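Local coordinates for hemolysin activator protein CdiB (Acinetobacter baumannii ACICU, PDB 6WIL) that probably secretes a partner toxin of contact-dependent growth inhibition across the outer membrane, as a two-partner secretion transporter of the Omp85 superfamily, at residues V279-L284 with L319-S324; T331-K336 with L363-R368; G378-R383 with W417-R422. One frame throughout, in Å; residues are numbered along the deposited sequence.

Contact 1: residues V279-L284 with L319-S324; sequences VGYYDL and LSRVIS. With SO4 (sulfate ion), chain B.
Arg321 CG sits over the centre of one face of the Tyr282 ring, 3.6 Å from the centroid, a CH-pi contact. At the edges of that ring lie Val279 O, in plane, and a sulfate oxygen. With CG anti to the backbone N (chi1 -163°) the arginine chain starts over the tyrosine face; the bend at chi2 then turns its far end to the hydroxyl, bonded weakly at the guanidinium edge (Arg321 NE to Tyr282 OH, 3.2 Å). Arg321 NH2 donates to sulfate O1, which lies in the guanidinium plane, 3.0 Å away, and Arg321 NH1 turns back to Val322 O (3.0 Å). The planes of the Tyr281 ring and the guanidinium are 22° apart, but Arg321 NH1 approaches obliquely, 3.5 Å from Tyr281 CB, while Tyr281 CD1 rests 3.6 Å from Val322 CB.

In the backbone, the antiparallel barrel strands start to pair just after a type II' turn, Val279 to Tyr282. Val322 N reaches Tyr281 O at 2.9 Å, and Asp283 and Ser320 form a hydrogen-bonded pair. The Asp283 carboxylate makes a salt bridge with Arg183. Tyr281 packs on helix 171-181 of the second POTRA region, where barrel and periplasmic domain meet.

NH1 on Val322 O and the weak NE bond restrain the guanidinium; the NH2 bond depends on the sulfate, probably from the crystallisation liquor. That ion also binds Arg173, consistent with an anion-binding spot at this junction.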
loop_
_atom_site.group_PDB
_atom_site.type_symbol
_atom_site.label_atom_id
_atom_site.label_comp_id
_atom_site.label_asym_id
_atom_site.label_seq_id
_atom_site.Cartn_x
_atom_site.Cartn_y
_atom_site.Cartn_z
ATOM N N VAL A 279 12.774 7.421 4.858
ATOM C CA VAL A 279 14.136 7.297 5.375
ATOM C C VAL A 279 14.590 5.850 5.243
ATOM O O VAL A 279 14.453 5.050 6.180
ATOM C CB VAL A 279 14.241 7.787 6.833
ATOM C CG1 VAL A 279 15.700 7.909 7.240
ATOM C CG2 VAL A 279 13.520 9.116 7.015
ATOM N N GLY A 280 15.135 5.514 4.080
ATOM C CA GLY A 280 15.555 4.144 3.844
ATOM C C GLY A 280 14.376 3.187 3.866
ATOM O O GLY A 280 13.405 3.348 3.114
ATOM N N TYR A 281 14.446 2.191 4.753
ATOM C CA TYR A 281 13.337 1.268 4.941
ATOM C C TYR A 281 12.184 1.877 5.726
ATOM O O TYR A 281 11.094 1.293 5.739
ATOM C CB TYR A 281 13.815 -0.006 5.644
ATOM C CG TYR A 281 14.518 -1.003 4.754
ATOM C CD1 TYR A 281 13.838 -1.642 3.722
ATOM C CD2 TYR A 281 15.861 -1.316 4.956
ATOM C CE1 TYR A 281 14.475 -2.550 2.905
ATOM C CE2 TYR A 281 16.504 -2.227 4.145
ATOM C CZ TYR A 281 15.809 -2.841 3.125
ATOM O OH TYR A 281 16.453 -3.748 2.319
ATOM N N TYR A 282 12.392 3.020 6.369
ATOM C CA TYR A 282 11.344 3.654 7.147
ATOM C C TYR A 282 10.498 4.563 6.270
ATOM O O TYR A 282 10.876 4.922 5.151
ATOM C CB TYR A 282 11.943 4.451 8.305
ATOM C CG TYR A 282 12.511 3.582 9.397
ATOM C CD1 TYR A 282 13.798 3.078 9.302
ATOM C CD2 TYR A 282 11.758 3.250 10.517
ATOM C CE1 TYR A 282 14.324 2.272 10.289
ATOM C CE2 TYR A 282 12.278 2.442 11.512
ATOM C CZ TYR A 282 13.562 1.955 11.389
ATOM O OH TYR A 282 14.079 1.153 12.380
ATOM N N ASP A 283 9.332 4.925 6.794
ATOM C CA ASP A 283 8.457 5.887 6.142
ATOM C C ASP A 283 7.803 6.733 7.219
ATOM O O ASP A 283 7.267 6.191 8.188
ATOM C CB ASP A 283 7.400 5.183 5.281
ATOM C CG ASP A 283 7.016 5.991 4.044
ATOM O OD1 ASP A 283 7.637 7.046 3.803
ATOM O OD2 ASP A 283 6.098 5.566 3.312
ATOM N N LEU A 284 7.853 8.052 7.056
ATOM C CA LEU A 284 7.275 8.986 8.015
ATOM C C LEU A 284 6.177 9.782 7.333
ATOM O O LEU A 284 6.365 10.273 6.217
ATOM C CB LEU A 284 8.321 9.949 8.583
ATOM C CG LEU A 284 9.383 9.424 9.546
ATOM C CD1 LEU A 284 10.391 8.537 8.837
ATOM C CD2 LEU A 284 10.080 10.593 10.226
ATOM N N LEU A 319 4.384 6.131 11.253
ATOM C CA LEU A 319 5.719 5.585 11.045
ATOM C C LEU A 319 5.588 4.125 10.641
ATOM O O LEU A 319 4.960 3.337 11.354
ATOM C CB LEU A 319 6.586 5.706 12.304
ATOM C CG LEU A 319 8.035 5.226 12.158
ATOM C CD1 LEU A 319 8.748 5.993 11.054
ATOM C CD2 LEU A 319 8.803 5.343 13.471
ATOM N N SER A 320 6.164 3.771 9.497
ATOM C CA SER A 320 6.171 2.397 9.022
ATOM C C SER A 320 7.590 1.999 8.649
ATOM O O SER A 320 8.423 2.845 8.318
ATOM C CB SER A 320 5.240 2.202 7.817
ATOM O OG SER A 320 5.755 2.829 6.659
ATOM N N ARG A 321 7.859 0.699 8.707
ATOM C CA ARG A 321 9.177 0.177 8.376
ATOM C C ARG A 321 9.016 -1.088 7.555
ATOM O O ARG A 321 8.288 -2.000 7.956
ATOM C CB ARG A 321 9.994 -0.116 9.639
ATOM C CG ARG A 321 11.484 -0.272 9.381
ATOM C CD ARG A 321 12.089 -1.385 10.219
ATOM N NE ARG A 321 13.538 -1.249 10.343
ATOM C CZ ARG A 321 14.413 -1.670 9.436
ATOM N NH1 ARG A 321 13.995 -2.258 8.323
ATOM N NH2 ARG A 321 15.713 -1.499 9.639
ATOM N N VAL A 322 9.688 -1.138 6.405
ATOM C CA VAL A 322 9.717 -2.363 5.614
ATOM C C VAL A 322 10.548 -3.399 6.358
ATOM O O VAL A 322 11.720 -3.165 6.674
ATOM C CB VAL A 322 10.277 -2.104 4.211
ATOM C CG1 VAL A 322 10.516 -3.423 3.493
ATOM C CG2 VAL A 322 9.328 -1.224 3.414
ATOM N N ILE A 323 9.943 -4.549 6.642
ATOM C CA ILE A 323 10.602 -5.590 7.420
ATOM C C ILE A 323 11.070 -6.718 6.506
ATOM O O ILE A 323 12.028 -7.429 6.827
ATOM C CB ILE A 323 9.669 -6.120 8.525
ATOM C CG1 ILE A 323 8.349 -6.600 7.930
ATOM C CG2 ILE A 323 9.408 -5.052 9.574
ATOM C CD1 ILE A 323 7.378 -7.114 8.963
ATOM N N SER A 324 10.407 -6.883 5.362
ATOM C CA SER A 324 10.740 -7.947 4.425
ATOM C C SER A 324 10.274 -7.561 3.029
ATOM O O SER A 324 9.165 -7.047 2.862
ATOM C CB SER A 324 10.094 -9.274 4.839
ATOM O OG SER A 324 9.902 -10.120 3.717
HETATM S S SO4 B . 18.648 -0.493 8.313
HETATM O O1 SO4 B . 18.196 -1.824 7.914
HETATM O O2 SO4 B . 17.565 0.195 9.012
HETATM O O3 SO4 B . 19.036 0.261 7.121
HETATM O O4 SO4 B . 19.799 -0.604 9.205
#

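Contact 2: residues T331-K336 with L363-R368; sequences TSVYGK and LGVQHR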
loop_
_atom_site.group_PDB
_atom_site.type_symbol
_atom_site.label_atom_id
_atom_site.label_comp_id
_atom_site.label_asym_id
_atom_site.label_seq_id
_atom_site.Cartn_x
_atom_site.Cartn_y
_atom_site.Cartn_z
ATOM N N THR A 331 6.590 -6.257 2.624
ATOM C CA THR A 331 5.905 -6.342 3.907
ATOM C C THR A 331 6.433 -5.264 4.840
ATOM O O THR A 331 7.645 -5.038 4.916
ATOM C CB THR A 331 6.100 -7.724 4.562
ATOM O OG1 THR A 331 5.638 -8.751 3.677
ATOM C CG2 THR A 331 5.331 -7.811 5.876
ATOM N N SER A 332 5.525 -4.611 5.564
ATOM C CA SER A 332 5.931 -3.557 6.479
ATOM C C SER A 332 5.010 -3.537 7.691
ATOM O O SER A 332 3.847 -3.941 7.615
ATOM C CB SER A 332 5.937 -2.191 5.781
ATOM O OG SER A 332 4.792 -2.033 4.962
ATOM N N VAL A 333 5.557 -3.082 8.815
ATOM C CA VAL A 333 4.792 -2.829 10.028
ATOM C C VAL A 333 4.708 -1.322 10.218
ATOM O O VAL A 333 5.621 -0.581 9.835
ATOM C CB VAL A 333 5.419 -3.508 11.267
ATOM C CG1 VAL A 333 5.371 -5.018 11.120
ATOM C CG2 VAL A 333 6.855 -3.041 11.470
ATOM N N TYR A 334 3.604 -0.861 10.803
ATOM C CA TYR A 334 3.416 0.570 10.985
ATOM C C TYR A 334 2.792 0.857 12.341
ATOM O O TYR A 334 2.235 -0.026 12.999
ATOM C CB TYR A 334 2.551 1.180 9.871
ATOM C CG TYR A 334 1.128 0.676 9.823
ATOM C CD1 TYR A 334 0.797 -0.447 9.079
ATOM C CD2 TYR A 334 0.110 1.335 10.507
ATOM C CE1 TYR A 334 -0.500 -0.910 9.023
ATOM C CE2 TYR A 334 -1.196 0.875 10.461
ATOM C CZ TYR A 334 -1.493 -0.248 9.715
ATOM O OH TYR A 334 -2.784 -0.719 9.653
ATOM N N GLY A 335 2.907 2.119 12.748
ATOM C CA GLY A 335 2.234 2.630 13.924
ATOM C C GLY A 335 1.679 4.017 13.670
ATOM O O GLY A 335 2.354 4.846 13.054
ATOM N N LYS A 336 0.452 4.284 14.118
ATOM C CA LYS A 336 -0.182 5.585 13.951
ATOM C C LYS A 336 -0.475 6.209 15.307
ATOM O O LYS A 336 -0.806 5.507 16.266
ATOM C CB LYS A 336 -1.495 5.487 13.165
ATOM C CG LYS A 336 -1.372 5.002 11.738
ATOM C CD LYS A 336 -2.747 4.892 11.099
ATOM C CE LYS A 336 -2.696 4.124 9.789
ATOM N NZ LYS A 336 -3.938 3.314 9.602
ATOM N N LEU A 363 -1.582 0.084 15.570
ATOM C CA LEU A 363 -0.492 -0.809 15.210
ATOM C C LEU A 363 -0.993 -1.736 14.117
ATOM O O LEU A 363 -2.113 -2.246 14.193
ATOM C CB LEU A 363 0.002 -1.623 16.412
ATOM C CG LEU A 363 0.929 -0.891 17.386
ATOM C CD1 LEU A 363 1.306 -1.789 18.558
ATOM C CD2 LEU A 363 2.176 -0.395 16.663
ATOM N N GLY A 364 -0.175 -1.937 13.091
ATOM C CA GLY A 364 -0.627 -2.773 11.996
ATOM C C GLY A 364 0.517 -3.285 11.153
ATOM O O GLY A 364 1.686 -2.948 11.360
ATOM N N VAL A 365 0.148 -4.113 10.184
ATOM C CA VAL A 365 1.077 -4.704 9.232
ATOM C C VAL A 365 0.401 -4.707 7.872
ATOM O O VAL A 365 -0.805 -4.960 7.766
ATOM C CB VAL A 365 1.496 -6.129 9.654
ATOM C CG1 VAL A 365 0.270 -6.974 9.967
ATOM C CG2 VAL A 365 2.341 -6.793 8.570
ATOM N N GLN A 366 1.164 -4.394 6.832
ATOM C CA GLN A 366 0.656 -4.441 5.475
ATOM C C GLN A 366 1.601 -5.264 4.614
ATOM O O GLN A 366 2.807 -5.332 4.867
ATOM C CB GLN A 366 0.464 -3.033 4.890
ATOM C CG GLN A 366 1.610 -2.078 5.150
ATOM C CD GLN A 366 1.297 -0.660 4.704
ATOM O OE1 GLN A 366 0.142 -0.320 4.439
ATOM N NE2 GLN A 366 2.327 0.175 4.620
ATOM N N HIS A 367 1.025 -5.899 3.600
ATOM C CA HIS A 367 1.731 -6.815 2.724
ATOM C C HIS A 367 1.247 -6.588 1.303
ATOM O O HIS A 367 0.064 -6.316 1.081
ATOM C CB HIS A 367 1.491 -8.274 3.139
ATOM C CG HIS A 367 2.172 -9.277 2.261
ATOM N ND1 HIS A 367 3.459 -9.711 2.489
ATOM C CD2 HIS A 367 1.742 -9.934 1.158
ATOM C CE1 HIS A 367 3.795 -10.592 1.563
ATOM N NE2 HIS A 367 2.772 -10.742 0.740
ATOM N N ARG A 368 2.168 -6.679 0.353
ATOM C CA ARG A 368 1.837 -6.673 -1.062
ATOM C C ARG A 368 2.542 -7.855 -1.708
ATOM O O ARG A 368 3.691 -8.156 -1.372
ATOM C CB ARG A 368 2.243 -5.350 -1.738
ATOM C CG ARG A 368 1.509 -5.096 -3.047
ATOM C CD ARG A 368 2.019 -3.868 -3.789
ATOM N NE ARG A 368 1.937 -2.647 -2.995
ATOM C CZ ARG A 368 2.995 -1.981 -2.544
ATOM N NH1 ARG A 368 4.218 -2.414 -2.816
ATOM N NH2 ARG A 368 2.830 -0.876 -1.828
#
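With chi1 at 64°, Tyr334 places CG between its own backbone N and carbonyl carbon, and this lays the ring across the opposing strand on top of Gly364. The glycine CA sits 3.8 Å from the ring centroid, displaced toward the rim, while Tyr334 CE1 comes 3.3 Å from Gly364 C. Two neighbours adopt the same kind of torsion: Ser332 OG (chi1 43°) and Gln366 CG (chi1 45°) touch at 3.2 Å, and the extended glutamine chain gives NE2 a weak bond back to Ser332 OG.

A tyrosine covering a cross-strand glycine is the pairing known as aromatic rescue of glycine, here built into the hairpin of strands 329-346 and 349-371 of the transporter's beta barrel. Ser332 with Gln366 and Tyr334 with Gly364 are the hydrogen-bonded pairs; Gln366 N to Ser332 O measures 2.8 Å. The hydroxyl of Tyr334 goes on past the glycine to Asp381 OD2 on the next strand, so both the ring and its polar end are fixed.

On the other face, Val333 and Val365 meet loosely, and Leu363 CD2 reaches 4.1 Å from Gly335 CA. That apolar surface ends in a polar pair, where Thr331 OG1 approaches the edge of the His367 imidazole, near its plane, and shares a hydrogen bond of 2.7 Å with ND1. His367 NE2 is in turn bonded to Gln369 OE1, so both ring nitrogens have partners and the imidazole's rotation is set.

Contact 3: residues G378-R383 with W417-R422; sequences GSIDYR and WSADLR. With C8E ((hydroxyethyloxy)tri(ethyloxy)octane), chain D.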
loop_
_atom_site.group_PDB
_atom_site.type_symbol
_atom_site.label_atom_id
_atom_site.label_comp_id
_atom_site.label_asym_id
_atom_site.label_seq_id
_atom_site.Cartn_x
_atom_site.Cartn_y
_atom_site.Cartn_z
ATOM N N GLY A 378 -2.926 -6.123 1.230
ATOM C CA GLY A 378 -3.876 -5.947 2.308
ATOM C C GLY A 378 -3.173 -5.531 3.578
ATOM O O GLY A 378 -1.943 -5.453 3.645
ATOM N N SER A 379 -3.983 -5.262 4.596
ATOM C CA SER A 379 -3.461 -4.840 5.884
ATOM C C SER A 379 -4.389 -5.333 6.981
ATOM O O SER A 379 -5.551 -5.669 6.738
ATOM C CB SER A 379 -3.309 -3.316 5.961
ATOM O OG SER A 379 -4.532 -2.668 5.655
ATOM N N ILE A 380 -3.847 -5.393 8.192
ATOM C CA ILE A 380 -4.624 -5.626 9.400
ATOM C C ILE A 380 -4.162 -4.617 10.439
ATOM O O ILE A 380 -2.958 -4.386 10.601
ATOM C CB ILE A 380 -4.473 -7.069 9.925
ATOM C CG1 ILE A 380 -4.635 -8.071 8.782
ATOM C CG2 ILE A 380 -5.514 -7.348 10.997
ATOM C CD1 ILE A 380 -3.963 -9.397 9.031
ATOM N N ASP A 381 -5.119 -4.011 11.134
ATOM C CA ASP A 381 -4.861 -2.882 12.013
ATOM C C ASP A 381 -5.492 -3.127 13.375
ATOM O O ASP A 381 -6.611 -3.641 13.470
ATOM C CB ASP A 381 -5.406 -1.584 11.380
ATOM C CG ASP A 381 -5.187 -0.359 12.251
ATOM O OD1 ASP A 381 -5.998 -0.129 13.173
ATOM O OD2 ASP A 381 -4.207 0.379 12.010
ATOM N N TYR A 382 -4.757 -2.772 14.428
ATOM C CA TYR A 382 -5.253 -2.803 15.797
ATOM C C TYR A 382 -5.284 -1.377 16.319
ATOM O O TYR A 382 -4.256 -0.689 16.310
ATOM C CB TYR A 382 -4.377 -3.682 16.691
ATOM C CG TYR A 382 -4.875 -3.793 18.117
ATOM C CD1 TYR A 382 -5.868 -4.704 18.456
ATOM C CD2 TYR A 382 -4.353 -2.991 19.125
ATOM C CE1 TYR A 382 -6.329 -4.812 19.758
ATOM C CE2 TYR A 382 -4.805 -3.096 20.428
ATOM C CZ TYR A 382 -5.794 -4.006 20.738
ATOM O OH TYR A 382 -6.248 -4.111 22.033
ATOM N N ARG A 383 -6.451 -0.934 16.772
ATOM C CA ARG A 383 -6.635 0.432 17.235
ATOM C C ARG A 383 -7.068 0.436 18.694
ATOM O O ARG A 383 -7.818 -0.443 19.134
ATOM C CB ARG A 383 -7.667 1.170 16.371
ATOM C CG ARG A 383 -7.685 2.671 16.581
ATOM C CD ARG A 383 -8.969 3.120 17.235
ATOM N NE ARG A 383 -9.988 3.485 16.258
ATOM C CZ ARG A 383 -11.234 3.818 16.576
ATOM N NH1 ARG A 383 -11.614 3.821 17.846
ATOM N NH2 ARG A 383 -12.101 4.142 15.627
ATOM N N TRP A 417 -10.444 -3.865 15.663
ATOM C CA TRP A 417 -9.689 -4.619 14.674
ATOM C C TRP A 417 -10.169 -4.231 13.285
ATOM O O TRP A 417 -11.371 -4.256 13.008
ATOM C CB TRP A 417 -9.851 -6.124 14.890
ATOM C CG TRP A 417 -9.103 -6.631 16.072
ATOM C CD1 TRP A 417 -9.547 -6.691 17.359
ATOM C CD2 TRP A 417 -7.769 -7.149 16.082
ATOM N NE1 TRP A 417 -8.572 -7.215 18.171
ATOM C CE2 TRP A 417 -7.470 -7.508 17.410
ATOM C CE3 TRP A 417 -6.799 -7.348 15.094
ATOM C CZ2 TRP A 417 -6.241 -8.049 17.779
ATOM C CZ3 TRP A 417 -5.580 -7.888 15.461
ATOM C CH2 TRP A 417 -5.311 -8.232 16.792
ATOM N N SER A 418 -9.230 -3.866 12.420
ATOM C CA SER A 418 -9.540 -3.492 11.050
ATOM C C SER A 418 -8.681 -4.309 10.101
ATOM O O SER A 418 -7.535 -4.649 10.408
ATOM C CB SER A 418 -9.313 -1.996 10.809
ATOM O OG SER A 418 -10.281 -1.227 11.498
ATOM N N ALA A 419 -9.249 -4.626 8.943
ATOM C CA ALA A 419 -8.548 -5.440 7.965
ATOM C C ALA A 419 -8.931 -4.986 6.567
ATOM O O ALA A 419 -10.006 -4.419 6.350
ATOM C CB ALA A 419 -8.852 -6.927 8.155
ATOM N N ASP A 420 -8.033 -5.245 5.622
ATOM C CA ASP A 420 -8.197 -4.816 4.245
ATOM C C ASP A 420 -7.584 -5.853 3.324
ATOM O O ASP A 420 -6.572 -6.474 3.652
ATOM C CB ASP A 420 -7.540 -3.458 3.998
ATOM C CG ASP A 420 -8.390 -2.317 4.476
ATOM O OD1 ASP A 420 -9.462 -2.111 3.876
ATOM O OD2 ASP A 420 -8.004 -1.649 5.461
ATOM N N LEU A 421 -8.206 -6.029 2.164
ATOM C CA LEU A 421 -7.680 -6.949 1.168
ATOM C C LEU A 421 -8.081 -6.454 -0.209
ATOM O O LEU A 421 -9.242 -6.098 -0.427
ATOM C CB LEU A 421 -8.197 -8.370 1.403
ATOM C CG LEU A 421 -7.412 -9.480 0.709
ATOM C CD1 LEU A 421 -7.391 -10.719 1.586
ATOM C CD2 LEU A 421 -8.011 -9.797 -0.651
ATOM N N ARG A 422 -7.120 -6.428 -1.128
ATOM C CA ARG A 422 -7.389 -6.057 -2.508
ATOM C C ARG A 422 -6.677 -7.029 -3.434
ATOM O O ARG A 422 -5.568 -7.484 -3.139
ATOM C CB ARG A 422 -6.947 -4.619 -2.805
ATOM C CG ARG A 422 -7.714 -3.564 -2.022
ATOM C CD ARG A 422 -7.396 -2.171 -2.529
ATOM N NE ARG A 422 -5.965 -1.891 -2.474
ATOM C CZ ARG A 422 -5.394 -0.805 -2.988
ATOM N NH1 ARG A 422 -6.133 0.108 -3.602
ATOM N NH2 ARG A 422 -4.081 -0.636 -2.889
HETATM C C1 C8E D . -7.775 -10.775 13.692
HETATM C C2 C8E D . -8.911 -9.850 13.259
HETATM C C3 C8E D . -8.550 -9.159 11.945
HETATM C C4 C8E D . -9.715 -8.282 11.493
HETATM C C5 C8E D . -10.881 -9.165 11.056
HETATM C C6 C8E D . -12.103 -8.286 10.809
HETATM C C7 C8E D . -12.966 -8.916 9.720
HETATM C C8 C8E D . -14.050 -9.780 10.358
HETATM O O9 C8E D . -15.299 -9.274 9.984
HETATM C C10 C8E D . -16.394 -9.960 10.521
HETATM C C11 C8E D . -17.668 -9.156 10.268
HETATM O O12 C8E D . -18.669 -10.004 9.779
HETATM C C13 C8E D . -19.945 -9.426 9.746
HETATM C C14 C8E D . -20.961 -10.445 9.232
HETATM O O15 C8E D . -20.324 -11.401 8.430
HETATM C C16 C8E D . -21.202 -12.300 7.811
HETATM C C17 C8E D . -20.529 -12.946 6.598
HETATM O O18 C8E D . -19.468 -13.764 7.010
HETATM C C19 C8E D . -19.003 -14.635 6.018
HETATM C C20 C8E D . -17.519 -14.378 5.747
HETATM O O21 C8E D . -16.787 -14.502 6.935
HETATM O O HOH W 1 -8.460 -0.752 13.777
#
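Tyr382 and Trp417 meet edge to face: the tyrosine presents CD1 to the indole, 3.4 Å from Trp417 CE2, and the planes stand at 69°. Their first torsions differ. Tyr382 CG lies opposite its backbone N (chi1 -178°), whereas Trp417 CG is opposite its carbonyl carbon and beside the backbone N (chi1 -73°), which swings the indole across toward the tyrosine strand. The opposite face of the indole carries the octyl tail of a bound detergent, C8E C1, so the ring is sandwiched between tyrosine edge and alkyl chain. Ile380 brings CG2 to the indole edge, 4.3 Å from Trp417 CE3, and the same methyl lies 3.7 Å from C8E C3; Ala419 CB meets the chain one carbon farther on.

These residues form the outward side of neighbouring antiparallel strands, 374-386 and 414-429, of the 16-stranded barrel, and the detergent tail lies where lipid chains would probably run. Leu421 continues this side opposite Gly378, whose CA comes 3.1 Å from Asp420 O.

The other face is polar. Asp381 CG is anti to its backbone N, and a water bridges Asp381 OD1, at 2.6 Å, to Ser418 OG, at 3.0 Å; OD1 is further bound by Asn362. Ser379 OG lies against Asp420 CB, while the aspartate carries its carboxylate to a salt bridge with Arg441. Ser379 with Asp420 and Asp381 with Ser418 are the hydrogen-bonded pairs between these strands.

All three are surface contacts in the wall of one barrel, and each pairs adjacent antiparallel strands. Contacts 1 and 2 abut where strand 308-326 lies beside 329-346, through backbone bonds between Leu319 and Gly335 and between Ser324 and Thr331. Contacts 2 and 3 abut in the same way, Leu363 O meeting Tyr382 N. Contacts 1 and 3 do not touch, their centres about 18 Å apart. Chemistry shifts along the series: contact 1, beside the periplasmic POTRA region, centres on an arginine chain over a tyrosine, with a sulfate probably from the crystallisation liquor at its end; contact 2 on a tyrosine over glycine; contact 3 on aromatic packing against detergent. Asp381 of contact 3 anchors the tyrosine of contact 2.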